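Long-range contacts in appr-1-p processing domain protein (Thermus aquaticus Y51MC23, PDB 5M31), which belongs to the macro domain family, an alpha/beta fold in which helices pack around a central mixed beta-sheet: residues Gln66-Val72 with Ile84-Lys90; Ser97-Val102 with Leu133-Val138. One frame throughout, in Å; residues are numbered along the deposited sequence.

Interaction 1 (Gln66-Val72 with Ile84-Lys90); sequences QIGRIFV and IFNFPTK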
loop_
_atom_site.group_PDB
_atom_site.type_symbol
_atom_site.label_atom_id
_atom_site.label_comp_id
_atom_site.label_asym_id
_atom_site.label_seq_id
_atom_site.Cartn_x
_atom_site.Cartn_y
_atom_site.Cartn_z
ATOM N N GLN A 66 -10.246 6.287 4.102
ATOM C CA GLN A 66 -10.270 6.290 5.557
ATOM C C GLN A 66 -9.355 5.235 6.072
ATOM O O GLN A 66 -8.967 4.312 5.359
ATOM C CB GLN A 66 -11.685 6.005 6.062
ATOM C CG GLN A 66 -12.748 6.907 5.489
ATOM C CD GLN A 66 -14.124 6.395 5.797
ATOM O OE1 GLN A 66 -14.580 5.384 5.227
ATOM N NE2 GLN A 66 -14.778 7.036 6.730
ATOM N N ILE A 67 -9.000 5.362 7.343
ATOM C CA ILE A 67 -8.281 4.309 8.024
ATOM C C ILE A 67 -9.055 2.973 7.904
ATOM O O ILE A 67 -10.294 2.935 8.055
ATOM C CB ILE A 67 -7.982 4.700 9.507
ATOM C CG1 ILE A 67 -7.172 6.016 9.568
ATOM C CG2 ILE A 67 -7.277 3.571 10.214
ATOM C CD1 ILE A 67 -5.853 6.081 8.795
ATOM N N GLY A 68 -8.314 1.931 7.497
ATOM C CA GLY A 68 -8.853 0.584 7.299
ATOM C C GLY A 68 -9.633 0.450 6.033
ATOM O O GLY A 68 -10.317 -0.566 5.847
ATOM N N ARG A 69 -9.532 1.437 5.124
ATOM C CA ARG A 69 -10.308 1.426 3.879
ATOM C C ARG A 69 -9.389 1.840 2.730
ATOM O O ARG A 69 -9.286 2.988 2.383
ATOM C CB ARG A 69 -11.576 2.235 4.004
ATOM C CG ARG A 69 -12.585 2.122 2.880
ATOM C CD ARG A 69 -13.750 2.984 3.105
ATOM N NE ARG A 69 -14.604 2.953 1.935
ATOM C CZ ARG A 69 -15.604 3.797 1.726
ATOM N NH1 ARG A 69 -15.888 4.736 2.611
ATOM N NH2 ARG A 69 -16.335 3.666 0.638
ATOM N N ILE A 70 -8.733 0.835 2.140
ATOM C CA ILE A 70 -7.822 1.038 1.029
ATOM C C ILE A 70 -8.584 1.553 -0.164
ATOM O O ILE A 70 -9.656 1.012 -0.539
ATOM C CB ILE A 70 -7.109 -0.290 0.675
ATOM C CG1 ILE A 70 -6.193 -0.650 1.863
ATOM C CG2 ILE A 70 -6.340 -0.182 -0.647
ATOM C CD1 ILE A 70 -5.584 -2.007 1.821
ATOM N N PHE A 71 -8.020 2.526 -0.834
ATOM C CA PHE A 71 -8.571 2.989 -2.084
ATOM C C PHE A 71 -7.783 2.384 -3.241
ATOM O O PHE A 71 -6.622 2.674 -3.383
ATOM C CB PHE A 71 -8.531 4.502 -2.173
ATOM C CG PHE A 71 -8.917 5.021 -3.543
ATOM C CD1 PHE A 71 -10.191 4.843 -4.008
ATOM C CD2 PHE A 71 -7.963 5.610 -4.407
ATOM C CE1 PHE A 71 -10.546 5.212 -5.301
ATOM C CE2 PHE A 71 -8.341 6.024 -5.679
ATOM C CZ PHE A 71 -9.614 5.815 -6.128
ATOM N N VAL A 72 -8.440 1.519 -4.041
ATOM C CA VAL A 72 -7.796 0.843 -5.146
ATOM C C VAL A 72 -8.099 1.544 -6.444
ATOM O O VAL A 72 -9.273 1.925 -6.705
ATOM C CB VAL A 72 -8.244 -0.633 -5.253
ATOM C CG1 VAL A 72 -7.584 -1.291 -6.459
ATOM C CG2 VAL A 72 -7.855 -1.393 -4.014
ATOM N N ILE A 84 -3.169 0.056 -8.190
ATOM C CA ILE A 84 -2.517 0.831 -7.119
ATOM C C ILE A 84 -3.400 0.787 -5.880
ATOM O O ILE A 84 -4.567 1.114 -5.989
ATOM C CB ILE A 84 -2.300 2.277 -7.527
ATOM C CG1 ILE A 84 -1.562 2.398 -8.872
ATOM C CG2 ILE A 84 -1.484 2.995 -6.415
ATOM C CD1 ILE A 84 -0.192 1.817 -8.883
ATOM N N PHE A 85 -2.889 0.199 -4.780
ATOM C CA PHE A 85 -3.617 0.050 -3.533
ATOM C C PHE A 85 -3.140 1.188 -2.617
ATOM O O PHE A 85 -2.006 1.108 -2.116
ATOM C CB PHE A 85 -3.292 -1.238 -2.850
ATOM C CG PHE A 85 -4.044 -2.473 -3.380
ATOM C CD1 PHE A 85 -4.278 -2.701 -4.706
ATOM C CD2 PHE A 85 -4.357 -3.476 -2.505
ATOM C CE1 PHE A 85 -4.936 -3.905 -5.140
ATOM C CE2 PHE A 85 -4.971 -4.660 -2.906
ATOM C CZ PHE A 85 -5.288 -4.853 -4.233
ATOM N N ASN A 86 -3.981 2.203 -2.469
ATOM C CA ASN A 86 -3.624 3.420 -1.734
ATOM C C ASN A 86 -4.039 3.152 -0.289
ATOM O O ASN A 86 -5.211 3.139 0.027
ATOM C CB ASN A 86 -4.272 4.656 -2.326
ATOM C CG ASN A 86 -3.833 4.949 -3.754
ATOM O OD1 ASN A 86 -2.738 5.485 -3.999
ATOM N ND2 ASN A 86 -4.670 4.492 -4.748
ATOM N N PHE A 87 -3.022 2.856 0.521
ATOM C CA PHE A 87 -3.156 2.314 1.934
ATOM C C PHE A 87 -2.951 3.475 2.896
ATOM O O PHE A 87 -1.844 3.951 3.040
ATOM C CB PHE A 87 -2.035 1.247 2.079
ATOM C CG PHE A 87 -2.021 0.485 3.361
ATOM C CD1 PHE A 87 -1.760 1.094 4.566
ATOM C CD2 PHE A 87 -2.071 -0.880 3.352
ATOM C CE1 PHE A 87 -1.644 0.373 5.743
ATOM C CE2 PHE A 87 -1.913 -1.625 4.516
ATOM C CZ PHE A 87 -1.720 -0.995 5.711
ATOM N N PRO A 88 -4.010 3.918 3.564
ATOM C CA PRO A 88 -3.833 5.013 4.501
ATOM C C PRO A 88 -3.047 4.581 5.758
ATOM O O PRO A 88 -3.393 3.599 6.383
ATOM C CB PRO A 88 -5.298 5.406 4.853
ATOM C CG PRO A 88 -6.119 4.788 3.800
ATOM C CD PRO A 88 -5.423 3.560 3.407
ATOM N N THR A 89 -2.023 5.338 6.163
ATOM C CA THR A 89 -1.309 5.002 7.376
ATOM C C THR A 89 -1.464 6.099 8.384
ATOM O O THR A 89 -0.952 6.000 9.458
ATOM C CB THR A 89 0.190 4.844 7.167
ATOM O OG1 THR A 89 0.743 6.075 6.709
ATOM C CG2 THR A 89 0.515 3.780 6.112
ATOM N N LYS A 90 -2.159 7.132 7.987
ATOM C CA LYS A 90 -2.321 8.351 8.820
ATOM C C LYS A 90 -3.441 9.222 8.240
ATOM O O LYS A 90 -3.851 9.073 7.045
ATOM C CB LYS A 90 -1.016 9.108 8.825
ATOM C CG LYS A 90 -0.645 9.674 7.453
ATOM C CD LYS A 90 0.702 10.367 7.429
ATOM C CE LYS A 90 1.871 9.412 7.674
ATOM N NZ LYS A 90 3.109 10.235 7.791
HETATM O O HOH W 1 -5.445 1.956 7.290
#
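With CG beside its own backbone N (chi1 -63°), N86 turns its amide toward F71 on the facing strand, and its ND2 donates to the F71 carbonyl O at 3.0 Å. That oxygen also accepts the backbone N-H of N86 (N to O 2.8 Å), the two donors arriving from opposite faces of its carbonyl plane. Asparagine suits the place because its short amide can serve several partners: ND2 also bonds to N52, and OD1 accepts from N29. The F71 ring lies alongside this amide, the two planes 22° apart. F71 N bonds back to N86 O at 3.0 Å, completing an antiparallel hydrogen-bonded pair.

On the other face of the hairpin, V72 lays its CG2 over one face of the F85 ring, 3.9 Å from the centroid and offset toward the rim, a CH-pi contact. I70 CD1 meets CD2 of F87 at 4.0 Å. Ahead of strand 71-74, a type II beta turn from Q66 to R69 uses G68 at positive phi, which glycine tolerates readily. P88, with no N-H to offer, packs its CG at 3.3 Å from Q66 O, while a water bridges G68 N and P88 O.

The hairpin lies at one border of the sheet: strand 83-88 pairs with strand 26-31, and strand 71-74 is outermost. F71 packs on helix 50-61, whereas V72 and F85 face helix 99-116.

Interaction 2 (Ser97-Val102 with Leu133-Val138); sequences SRMEYV and LPWPEV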
loop_
_atom_site.group_PDB
_atom_site.type_symbol
_atom_site.label_atom_id
_atom_site.label_comp_id
_atom_site.label_asym_id
_atom_site.label_seq_id
_atom_site.Cartn_x
_atom_site.Cartn_y
_atom_site.Cartn_z
ATOM N N SER A 97 2.870 8.098 10.856
ATOM C CA SER A 97 2.112 6.851 10.649
ATOM C C SER A 97 1.824 6.248 12.017
ATOM O O SER A 97 2.612 6.414 12.953
ATOM C CB SER A 97 2.910 5.858 9.802
ATOM O OG SER A 97 3.090 6.304 8.467
ATOM N N ARG A 98 0.721 5.549 12.157
ATOM C CA ARG A 98 0.336 4.995 13.417
ATOM C C ARG A 98 0.106 3.494 13.329
ATOM O O ARG A 98 -0.550 3.032 12.388
ATOM C CB ARG A 98 -0.989 5.614 13.770
ATOM C CG ARG A 98 -1.459 5.230 15.085
ATOM C CD ARG A 98 -1.880 6.479 15.813
ATOM N NE ARG A 98 -2.421 6.076 17.032
ATOM C CZ ARG A 98 -3.013 6.897 17.874
ATOM N NH1 ARG A 98 -3.021 8.203 17.639
ATOM N NH2 ARG A 98 -3.506 6.402 18.956
ATOM N N MET A 99 0.559 2.772 14.347
ATOM C CA MET A 99 0.553 1.285 14.252
ATOM C C MET A 99 -0.869 0.750 14.109
ATOM O O MET A 99 -1.131 -0.137 13.292
ATOM C CB MET A 99 1.253 0.678 15.470
ATOM C CG MET A 99 1.499 -0.821 15.378
ATOM S SD MET A 99 2.648 -1.239 14.062
ATOM C CE MET A 99 4.205 -0.912 14.855
ATOM N N GLU A 100 -1.807 1.354 14.830
ATOM C CA GLU A 100 -3.218 0.906 14.744
ATOM C C GLU A 100 -3.753 1.020 13.325
ATOM O O GLU A 100 -4.529 0.138 12.834
ATOM C CB GLU A 100 -4.096 1.725 15.718
ATOM C CG GLU A 100 -5.593 1.619 15.455
ATOM C CD GLU A 100 -6.413 2.491 16.383
ATOM O OE1 GLU A 100 -6.065 2.568 17.574
ATOM O OE2 GLU A 100 -7.423 3.063 15.925
ATOM N N TYR A 101 -3.357 2.054 12.620
ATOM C CA TYR A 101 -3.844 2.328 11.314
ATOM C C TYR A 101 -3.200 1.342 10.317
ATOM O O TYR A 101 -3.844 0.895 9.374
ATOM C CB TYR A 101 -3.530 3.757 10.917
ATOM C CG TYR A 101 -4.159 4.795 11.832
ATOM C CD1 TYR A 101 -5.135 4.464 12.780
ATOM C CD2 TYR A 101 -3.788 6.130 11.729
ATOM C CE1 TYR A 101 -5.720 5.460 13.570
ATOM C CE2 TYR A 101 -4.300 7.087 12.572
ATOM C CZ TYR A 101 -5.311 6.755 13.438
ATOM O OH TYR A 101 -5.822 7.764 14.243
ATOM N N VAL A 102 -1.955 0.973 10.560
ATOM C CA VAL A 102 -1.285 -0.065 9.723
ATOM C C VAL A 102 -1.987 -1.417 9.955
ATOM O O VAL A 102 -2.245 -2.178 8.997
ATOM C CB VAL A 102 0.229 -0.113 10.055
ATOM C CG1 VAL A 102 0.897 -1.325 9.391
ATOM C CG2 VAL A 102 0.858 1.185 9.585
ATOM N N LEU A 133 7.601 4.150 12.222
ATOM C CA LEU A 133 7.230 3.050 13.069
ATOM C C LEU A 133 8.376 2.052 13.205
ATOM O O LEU A 133 9.212 1.972 12.333
ATOM C CB LEU A 133 6.001 2.347 12.478
ATOM C CG LEU A 133 4.728 3.167 12.459
ATOM C CD1 LEU A 133 3.676 2.450 11.660
ATOM C CD2 LEU A 133 4.217 3.361 13.880
ATOM N N PRO A 134 8.374 1.240 14.269
ATOM C CA PRO A 134 9.439 0.247 14.447
ATOM C C PRO A 134 9.271 -0.926 13.484
ATOM O O PRO A 134 8.235 -1.626 13.501
ATOM C CB PRO A 134 9.284 -0.190 15.915
ATOM C CG PRO A 134 7.889 0.161 16.271
ATOM C CD PRO A 134 7.485 1.324 15.446
ATOM N N TRP A 135 10.272 -1.129 12.637
ATOM C CA TRP A 135 10.174 -2.115 11.574
ATOM C C TRP A 135 9.960 -3.550 12.066
ATOM O O TRP A 135 9.101 -4.239 11.518
ATOM C CB TRP A 135 11.384 -2.015 10.667
ATOM C CG TRP A 135 11.518 -3.050 9.615
ATOM C CD1 TRP A 135 12.584 -3.868 9.399
ATOM C CD2 TRP A 135 10.541 -3.387 8.608
ATOM N NE1 TRP A 135 12.345 -4.690 8.310
ATOM C CE2 TRP A 135 11.108 -4.398 7.795
ATOM C CE3 TRP A 135 9.263 -2.912 8.307
ATOM C CZ2 TRP A 135 10.417 -4.959 6.707
ATOM C CZ3 TRP A 135 8.572 -3.488 7.245
ATOM C CH2 TRP A 135 9.166 -4.488 6.447
ATOM N N PRO A 136 10.630 -3.962 13.163
ATOM C CA PRO A 136 10.382 -5.342 13.627
ATOM C C PRO A 136 8.897 -5.650 13.864
ATOM O O PRO A 136 8.416 -6.713 13.492
ATOM C CB PRO A 136 11.173 -5.415 14.941
ATOM C CG PRO A 136 12.319 -4.474 14.749
ATOM C CD PRO A 136 11.848 -3.388 13.794
ATOM N N GLU A 137 8.194 -4.701 14.462
ATOM C CA GLU A 137 6.790 -4.868 14.798
ATOM C C GLU A 137 5.928 -4.793 13.566
ATOM O O GLU A 137 5.001 -5.598 13.412
ATOM C CB GLU A 137 6.358 -3.796 15.797
ATOM C CG GLU A 137 7.004 -3.946 17.188
ATOM C CD GLU A 137 6.420 -5.099 18.028
ATOM O OE1 GLU A 137 5.382 -5.716 17.635
ATOM O OE2 GLU A 137 6.997 -5.383 19.109
ATOM N N VAL A 138 6.256 -3.877 12.654
ATOM C CA VAL A 138 5.508 -3.777 11.378
ATOM C C VAL A 138 5.733 -5.045 10.561
ATOM O O VAL A 138 4.767 -5.613 10.013
ATOM C CB VAL A 138 5.872 -2.507 10.585
ATOM C CG1 VAL A 138 5.263 -2.534 9.191
ATOM C CG2 VAL A 138 5.415 -1.256 11.363
#
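The puckered P134 ring meets the CE methyl of M99 at its CD atom, 4.0 Å away; the flat ring beside this contact, that of Y101, has CG of R98 over the centre of one face, a packing internal to 97-102. Methionine suits its place because its flexible chain, bent at chi2 (65°) and chi3 (81°), can carry CE across to the other helix. There CE also meets CB of E137 and, at 3.7 Å, CG2 of V138, with the M99 chain crossing that of E137 at about a right angle. Only the aliphatic root of E137 is used; its carboxylate forms a salt bridge with R141.

L133 fills the other half of the contact with its forked end. CD1 touches CG2 of V102 at 3.7 Å, the two side chains running past each other in opposite directions, while CD2 rests 3.6 Å from S97 O. The segments exchange no hydrogen bonds, so the fit depends mainly on apolar van der Waals contact. P134 itself occupies the N-cap position of its helix.

The contact thus brings together the N-terminal ends of helices 99-116 and 135-146, with M99 also reaching R141 further along the second; strand 120-123 lies between these helices in sequence.

Overall arrangement
Interaction 1 is the more deeply buried, its centre about 7 Å from the centre of the chain, against about 13 Å for that of interaction 2, which is partly exposed. The first joins two strands through backbone bonds reinforced by an asparagine amide, with aromatic packing on both sides; the second joins two helix ends chiefly through aliphatic and methionine side chains, with some backbone atoms beneath L133. They hold different elements yet meet directly, because strand 83-88 leads on to helix 99-116. T89 and S97 probably share a hydrogen bond between their hydroxyls, T89 O probably accepts from R98 N, and I67 packs on the Y101 ring, so the hairpin's end and the helix's start are tied together.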